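Local coordinates for sensor protein (Bacillus halodurans, PDB 3O5Y), which forms the GAF domain of a two-component sensor histidine kinase that probably uses ATP to phosphorylate a histidine residue in a protein, at residues H22-F28 with V111-K117; G45-L49 with Y88-L92; K16-V21 with F129-L133. All coordinates share one frame; numbering follows the deposited sequence.

Contact 1. Residues H22-F28 with V111-K117; sequences HFDRISF and VLSIGRK. With ACT (acetate ion), chain C.
R116, at the end of strand 108-116, reaches the backbone of H22 in the loop ahead of strand 25-32. R116 CB lies 3.9 Å from D24 OD1, and R116 CG passes 4.2 Å from F23 CA. That CG stands opposite the carbonyl carbon (chi1 -70°), and the chain runs extended to NE, which brings the guanidinium edge to H22 O. R116 NE (2.9 Å) and R116 NH2 (3.0 Å) both donate to H22 O, which lies in the guanidinium plane; both nitrogens come from the same side of the H22 carbonyl plane. Over one guanidinium face sits H22 ND1, toward the rim, with the imidazole tilted 22° from the guanidinium. NH1 donates to I120 O, and W122 adds a cation-pi contact. A leucine in place of R116 would probably leave H22 O without its two donors and I120 O without one.

Just beyond, D24 N bonds to G115 O (3.0 Å) and R25 N bonds weakly to the same oxygen, the signature of a classic beta bulge. D24 OD1 accepts K117 N at 2.6 Å with a nearly straight N-H...O (175°). Beside the bulge, F23 CB meets I114 CG2 at 3.5 Å. Past it, R25 with G115 and S27 with S113 are the antiparallel hydrogen-bonded pairs. On the other face from these, I26 packs between L112 and I114, and F28 lies beside L112. R25 NH1 and S27 OG hold an acetate ion, probably from the crystallisation liquor; R25 NH2 bonds S46 O and S113 OG bonds Y62 OH. The apolar face lies under helix 6-20, through L17, I10 and M13, while strands 35-42 and 96-103 flank the pair.

Contact 2. Residues G45-L49 with Y88-L92; sequences GSHSL and YLAIL
L49 CD2 stands almost squarely over the Y88 ring, 3.8 Å from the ring centroid and only 5° off the ring normal, so this is a CH-pi contact with the methyl centred on the face. The leucine and tyrosine side chains meet at about a right angle. S48 comes at the rim of the same ring instead: its OG lies near the ring plane, 3.8 Å from Y88 CD2. S48 CB also touches I91 CG2 at 3.9 Å. Further along, L92 lays its two methyls chiefly against the backbone of S46 and H47, with L92 CD1 3.9 Å from S46 O and L92 CD2 4.1 Å from H47 N. No hydrogen bond joins the two segments.

In the GAF fold this is the face of the sheet that lies away from the paired helices. Here the loop after strand 35-42 meets helix 86-90 and the residues that follow. An acetate ion, probably from the crystallisation liquor, lies about 4 Å from the L49 side chain; it may mark the pocket that many GAF domains use for ligands on this side, but no natural ligand is established here.

A second shell sets the two pieces. The loop is folded on itself by H47 N to G45 O (3.2 Å) and by S46 OG to P43 O. Y88 CG sits opposite its own carbonyl carbon (chi1 -62°), which turns a face of the ring to L49. Y84 touches L49 as well, and L92 N bonds to L89 O at 3.0 Å.

Contact 3. Residues K16-V21 with F129-L133; sequences KLKLLV and FLEQL
The F129 ring is met by three aliphatic side chains from residues 16-21. The contact belongs to the antiparallel pair of N- and C-terminal helices that flanks the sheet of a GAF domain: the short segments 16-20 and 129-133 run at 165° to each other. L17 CD2 comes at the ring edge, near the ring plane, 4.4 Å from F129 CE1. L20 CD1 and V21 CG2 approach obliquely, L20 CD1 at 3.5 Å from F129 CZ and V21 CG2 at 4.0 Å from F129 CD1; the L20 and F129 side chains cross at about a right angle. The ring can extend this far because its CG lies opposite the backbone nitrogen (chi1 175°), carrying it out from helix 124-142.

The axes of the two segments come no nearer than 12.7 Å, so large side chains bridge the gap and no backbone atoms meet. Deeper, toward the sheet, L17 CD2 packs on L130 CD2 at 3.6 Å, the two side chains lying obliquely. L130 continues onto L98 and I100 of strand 96-103, and L17 rests on F23, so this inner layer is buried while L20 lies outside. L133 closes the row loosely, its CD1 touching L17 CD2 and its CD2 approached by the end of the long K16 chain. L17 O accepts two backbone donors, L20 N at 3.1 Å and V21 N at 3.0 Å.

Contact 1 is the buried centre of the domain, a strand pairing built on backbone hydrogen bonds and on the R116 side chain bonded to a backbone carbonyl. Contacts 2 and 3 lie on opposite faces of the same sheet, their centres about 22 Å apart, without touching. Contact 3 is partly buried and wholly apolar in its main packing; it joins contact 1 through L17 against F23 and I26, and L130 against I114. Contact 2 is a surface contact that meets contact 1 where R25 NE packs against L92 CD1. In sequence, 45-49/88-92 lies between the two strands of contact 1, which in turn lie between the helices of contact 3.

Contact 1. Residues H22-F28 with V111-K117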
# COMPACT_ATOMS: atom_id res chain seq x y z
N HIS A 22 8.12 -7.55 9.30
CA HIS A 22 7.70 -6.63 10.37
C HIS A 22 6.89 -5.44 9.84
O HIS A 22 7.36 -4.70 8.99
CB HIS A 22 8.94 -6.14 11.13
CG HIS A 22 8.66 -5.01 12.08
ND1 HIS A 22 9.55 -3.98 12.29
CD2 HIS A 22 7.59 -4.75 12.87
CE1 HIS A 22 9.04 -3.13 13.16
NE2 HIS A 22 7.85 -3.57 13.53
N PHE A 23 5.67 -5.27 10.34
CA PHE A 23 4.85 -4.13 9.98
C PHE A 23 3.69 -4.06 10.95
O PHE A 23 3.36 -5.05 11.60
CB PHE A 23 4.31 -4.26 8.56
CG PHE A 23 3.24 -5.32 8.40
CD1 PHE A 23 3.59 -6.65 8.22
CD2 PHE A 23 1.89 -4.98 8.45
CE1 PHE A 23 2.62 -7.63 8.09
CE2 PHE A 23 0.91 -5.96 8.31
CZ PHE A 23 1.28 -7.30 8.13
N ASP A 24 3.04 -2.90 11.02
CA ASP A 24 1.96 -2.70 11.95
C ASP A 24 0.64 -2.50 11.22
O ASP A 24 -0.41 -2.88 11.74
CB ASP A 24 2.27 -1.51 12.86
CG ASP A 24 3.59 -1.68 13.61
OD1 ASP A 24 4.52 -0.87 13.38
OD2 ASP A 24 3.72 -2.64 14.41
N ARG A 25 0.69 -1.94 10.01
CA ARG A 25 -0.54 -1.58 9.31
C ARG A 25 -0.33 -1.72 7.83
O ARG A 25 0.72 -1.36 7.33
CB ARG A 25 -0.89 -0.13 9.64
CG ARG A 25 -2.33 0.26 9.40
CD ARG A 25 -2.49 0.90 8.06
NE ARG A 25 -3.84 1.37 7.83
CZ ARG A 25 -4.17 2.15 6.81
NH1 ARG A 25 -3.23 2.53 5.94
NH2 ARG A 25 -5.44 2.54 6.65
N ILE A 26 -1.31 -2.27 7.14
CA ILE A 26 -1.25 -2.38 5.68
C ILE A 26 -2.57 -1.93 5.13
O ILE A 26 -3.62 -2.21 5.70
CB ILE A 26 -1.02 -3.84 5.19
CG1 ILE A 26 0.29 -4.38 5.73
CG2 ILE A 26 -0.97 -3.91 3.66
CD1 ILE A 26 1.07 -5.23 4.76
N SER A 27 -2.53 -1.23 4.00
CA SER A 27 -3.74 -1.00 3.26
C SER A 27 -3.49 -1.36 1.82
O SER A 27 -2.36 -1.27 1.34
CB SER A 27 -4.22 0.45 3.37
OG SER A 27 -3.32 1.31 2.73
N PHE A 28 -4.54 -1.78 1.14
CA PHE A 28 -4.43 -2.08 -0.25
C PHE A 28 -5.42 -1.21 -1.00
O PHE A 28 -6.57 -1.05 -0.57
CB PHE A 28 -4.65 -3.57 -0.52
CG PHE A 28 -4.93 -3.87 -1.94
CD1 PHE A 28 -3.92 -3.79 -2.90
CD2 PHE A 28 -6.23 -4.16 -2.36
CE1 PHE A 28 -4.18 -4.01 -4.24
CE2 PHE A 28 -6.50 -4.39 -3.72
CZ PHE A 28 -5.46 -4.31 -4.66
N VAL A 111 -2.19 -0.18 -5.30
CA VAL A 111 -1.10 0.26 -4.45
C VAL A 111 -1.12 -0.56 -3.17
O VAL A 111 -2.20 -0.87 -2.64
CB VAL A 111 -1.17 1.79 -4.15
CG1 VAL A 111 -0.23 2.20 -2.99
CG2 VAL A 111 -0.84 2.59 -5.39
N LEU A 112 0.07 -0.94 -2.69
CA LEU A 112 0.22 -1.51 -1.35
C LEU A 112 0.96 -0.52 -0.46
O LEU A 112 2.05 -0.04 -0.80
CB LEU A 112 0.96 -2.84 -1.40
CG LEU A 112 1.00 -3.67 -0.11
CD1 LEU A 112 -0.37 -4.25 0.15
CD2 LEU A 112 1.99 -4.80 -0.23
N SER A 113 0.37 -0.22 0.69
CA SER A 113 0.89 0.77 1.61
C SER A 113 1.24 0.09 2.93
O SER A 113 0.35 -0.44 3.60
CB SER A 113 -0.17 1.84 1.86
OG SER A 113 0.36 2.89 2.61
N ILE A 114 2.51 0.08 3.30
CA ILE A 114 2.91 -0.67 4.50
C ILE A 114 3.50 0.29 5.52
O ILE A 114 4.46 1.01 5.23
CB ILE A 114 3.90 -1.82 4.20
CG1 ILE A 114 3.40 -2.67 3.02
CG2 ILE A 114 4.11 -2.69 5.44
CD1 ILE A 114 4.22 -3.89 2.79
N GLY A 115 2.87 0.31 6.70
CA GLY A 115 3.19 1.27 7.73
C GLY A 115 3.91 0.62 8.90
O GLY A 115 3.67 -0.55 9.22
N ARG A 116 4.80 1.38 9.51
CA ARG A 116 5.40 0.97 10.79
C ARG A 116 5.22 2.08 11.80
O ARG A 116 5.34 3.27 11.46
CB ARG A 116 6.88 0.63 10.64
CG ARG A 116 7.16 -0.64 9.88
CD ARG A 116 8.63 -0.84 9.61
NE ARG A 116 8.90 -2.22 9.20
CZ ARG A 116 10.08 -2.66 8.77
NH1 ARG A 116 11.11 -1.81 8.70
NH2 ARG A 116 10.23 -3.94 8.42
N LYS A 117 4.93 1.68 13.04
CA LYS A 117 4.79 2.63 14.16
C LYS A 117 6.15 3.11 14.65
O LYS A 117 6.28 4.24 15.07
CB LYS A 117 3.95 2.04 15.30
CG LYS A 117 2.55 1.72 14.82
CD LYS A 117 1.61 1.19 15.90
CE LYS A 117 0.17 1.07 15.30
NZ LYS A 117 -0.90 0.95 16.35
C ACT C . -4.73 4.92 3.81
O ACT C . -4.66 6.15 3.51
OXT ACT C . -3.89 4.12 3.29
CH3 ACT C . -5.81 4.45 4.73
O HOH W 1 -0.44 1.64 5.66

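Contact 2. Residues G45-L49 with Y88-L92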
# COMPACT_ATOMS: atom_id res chain seq x y z
N GLY A 45 -9.93 -2.59 11.91
CA GLY A 45 -10.47 -1.33 12.41
C GLY A 45 -9.79 -0.06 11.91
O GLY A 45 -10.42 1.01 11.89
N SER A 46 -8.54 -0.19 11.46
CA SER A 46 -7.61 0.95 11.40
C SER A 46 -7.51 1.68 10.06
O SER A 46 -6.58 1.47 9.28
CB SER A 46 -6.22 0.52 11.86
OG SER A 46 -5.63 -0.31 10.88
N HIS A 47 -8.49 2.55 9.83
CA HIS A 47 -8.44 3.51 8.74
C HIS A 47 -9.14 4.78 9.21
O HIS A 47 -10.07 4.72 10.02
CB HIS A 47 -9.11 2.96 7.48
CG HIS A 47 -10.46 2.36 7.71
ND1 HIS A 47 -10.71 1.01 7.57
CD2 HIS A 47 -11.64 2.92 8.06
CE1 HIS A 47 -11.98 0.76 7.83
NE2 HIS A 47 -12.57 1.91 8.13
N SER A 48 -8.68 5.93 8.73
CA SER A 48 -9.42 7.17 8.94
C SER A 48 -10.37 7.41 7.77
O SER A 48 -11.46 7.96 7.96
CB SER A 48 -8.47 8.36 9.11
OG SER A 48 -9.17 9.48 9.65
N LEU A 49 -9.95 7.00 6.58
CA LEU A 49 -10.77 7.06 5.38
C LEU A 49 -11.66 5.83 5.29
O LEU A 49 -11.22 4.72 5.56
CB LEU A 49 -9.91 7.14 4.11
CG LEU A 49 -8.98 8.34 3.88
CD1 LEU A 49 -8.07 8.08 2.71
CD2 LEU A 49 -9.78 9.61 3.65
N TYR A 88 -3.81 11.06 7.31
CA TYR A 88 -4.67 9.89 7.48
C TYR A 88 -3.85 8.70 7.94
O TYR A 88 -4.39 7.76 8.51
CB TYR A 88 -5.46 9.58 6.19
CG TYR A 88 -6.40 10.71 5.79
CD1 TYR A 88 -6.23 11.38 4.58
CD2 TYR A 88 -7.43 11.13 6.64
CE1 TYR A 88 -7.06 12.42 4.22
CE2 TYR A 88 -8.27 12.18 6.28
CZ TYR A 88 -8.07 12.82 5.07
OH TYR A 88 -8.90 13.87 4.70
N LEU A 89 -2.55 8.76 7.69
CA LEU A 89 -1.61 7.78 8.19
C LEU A 89 -1.08 8.15 9.56
O LEU A 89 -1.03 7.29 10.45
CB LEU A 89 -0.45 7.57 7.20
CG LEU A 89 -0.76 7.04 5.78
CD1 LEU A 89 0.46 7.13 4.86
CD2 LEU A 89 -1.32 5.62 5.81
N ALA A 90 -0.70 9.41 9.76
CA ALA A 90 -0.13 9.85 11.05
C ALA A 90 -1.09 9.58 12.20
O ALA A 90 -0.66 9.25 13.32
CB ALA A 90 0.24 11.33 11.01
N ILE A 91 -2.38 9.70 11.92
CA ILE A 91 -3.41 9.59 12.93
C ILE A 91 -3.52 8.18 13.46
O ILE A 91 -4.07 7.96 14.53
CB ILE A 91 -4.78 10.09 12.39
CG1 ILE A 91 -5.71 10.47 13.55
CG2 ILE A 91 -5.41 9.06 11.43
CD1 ILE A 91 -7.01 11.14 13.11
N LEU A 92 -2.98 7.23 12.70
CA LEU A 92 -2.95 5.82 13.08
C LEU A 92 -1.65 5.47 13.83
O LEU A 92 -1.30 4.29 13.96
CB LEU A 92 -3.09 4.95 11.82
CG LEU A 92 -4.33 5.21 10.95
CD1 LEU A 92 -4.20 4.50 9.63
CD2 LEU A 92 -5.64 4.82 11.67

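Contact 3. Residues K16-V21 with F129-L133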
# COMPACT_ATOMS: atom_id res chain seq x y z
N LYS A 16 0.32 -13.96 5.14
CA LYS A 16 1.70 -14.38 4.97
C LYS A 16 2.63 -13.31 5.52
O LYS A 16 3.64 -13.63 6.17
CB LYS A 16 2.02 -14.65 3.51
CG LYS A 16 1.27 -15.81 2.88
CD LYS A 16 1.04 -15.44 1.42
CE LYS A 16 0.78 -16.61 0.50
NZ LYS A 16 1.05 -16.20 -0.93
N LEU A 17 2.29 -12.05 5.27
CA LEU A 17 3.13 -10.93 5.70
C LEU A 17 3.28 -10.88 7.21
O LEU A 17 4.37 -10.64 7.71
CB LEU A 17 2.63 -9.59 5.15
CG LEU A 17 2.81 -9.40 3.64
CD1 LEU A 17 2.43 -7.99 3.26
CD2 LEU A 17 4.24 -9.70 3.20
N LYS A 18 2.19 -11.13 7.92
CA LYS A 18 2.24 -11.25 9.37
C LYS A 18 3.40 -12.12 9.88
O LYS A 18 3.96 -11.85 10.94
CB LYS A 18 0.91 -11.79 9.87
CG LYS A 18 -0.21 -10.77 9.86
CD LYS A 18 -1.59 -11.43 9.84
CE LYS A 18 -2.22 -11.51 11.23
NZ LYS A 18 -3.72 -11.64 11.16
N LEU A 19 3.76 -13.15 9.12
CA LEU A 19 4.71 -14.15 9.57
C LEU A 19 6.11 -13.94 9.05
O LEU A 19 7.05 -14.58 9.52
CB LEU A 19 4.24 -15.55 9.14
CG LEU A 19 2.87 -15.97 9.70
CD1 LEU A 19 2.26 -17.11 8.95
CD2 LEU A 19 2.94 -16.27 11.20
N LEU A 20 6.25 -13.03 8.09
CA LEU A 20 7.48 -12.91 7.32
C LEU A 20 8.15 -11.54 7.41
O LEU A 20 9.38 -11.42 7.25
CB LEU A 20 7.19 -13.25 5.87
CG LEU A 20 6.89 -14.74 5.65
CD1 LEU A 20 6.36 -14.99 4.25
CD2 LEU A 20 8.13 -15.57 5.92
N VAL A 21 7.34 -10.51 7.66
CA VAL A 21 7.79 -9.14 7.51
C VAL A 21 7.24 -8.31 8.64
O VAL A 21 6.06 -8.36 8.94
CB VAL A 21 7.36 -8.59 6.14
CG1 VAL A 21 7.48 -7.10 6.10
CG2 VAL A 21 8.23 -9.19 5.04
N PHE A 129 11.91 -9.27 -1.19
CA PHE A 129 10.83 -10.23 -0.96
C PHE A 129 9.46 -9.62 -1.25
O PHE A 129 8.68 -10.21 -1.97
CB PHE A 129 10.91 -10.79 0.47
CG PHE A 129 9.77 -11.70 0.81
CD1 PHE A 129 8.72 -11.25 1.60
CD2 PHE A 129 9.74 -13.02 0.32
CE1 PHE A 129 7.66 -12.07 1.91
CE2 PHE A 129 8.68 -13.88 0.62
CZ PHE A 129 7.63 -13.41 1.41
N LEU A 130 9.17 -8.44 -0.71
CA LEU A 130 7.90 -7.75 -0.99
C LEU A 130 7.63 -7.49 -2.47
O LEU A 130 6.49 -7.65 -2.92
CB LEU A 130 7.83 -6.42 -0.24
CG LEU A 130 7.56 -6.58 1.25
CD1 LEU A 130 7.74 -5.24 1.93
CD2 LEU A 130 6.16 -7.15 1.53
N GLU A 131 8.67 -7.08 -3.20
CA GLU A 131 8.52 -6.73 -4.61
C GLU A 131 8.12 -7.96 -5.45
O GLU A 131 7.26 -7.88 -6.33
CB GLU A 131 9.81 -6.08 -5.17
N GLN A 132 8.75 -9.09 -5.14
CA GLN A 132 8.48 -10.33 -5.83
C GLN A 132 7.06 -10.77 -5.48
O GLN A 132 6.25 -11.09 -6.37
CB GLN A 132 9.58 -11.36 -5.52
CG GLN A 132 9.16 -12.82 -5.35
CD GLN A 132 8.81 -13.15 -3.91
OE1 GLN A 132 9.55 -12.80 -2.98
NE2 GLN A 132 7.69 -13.81 -3.70
N LEU A 133 6.73 -10.69 -4.20
CA LEU A 133 5.40 -11.07 -3.71
C LEU A 133 4.29 -10.20 -4.32
O LEU A 133 3.26 -10.72 -4.72
CB LEU A 133 5.40 -11.01 -2.18
CG LEU A 133 4.50 -11.80 -1.22
CD1 LEU A 133 3.29 -10.99 -0.87
CD2 LEU A 133 4.12 -13.21 -1.72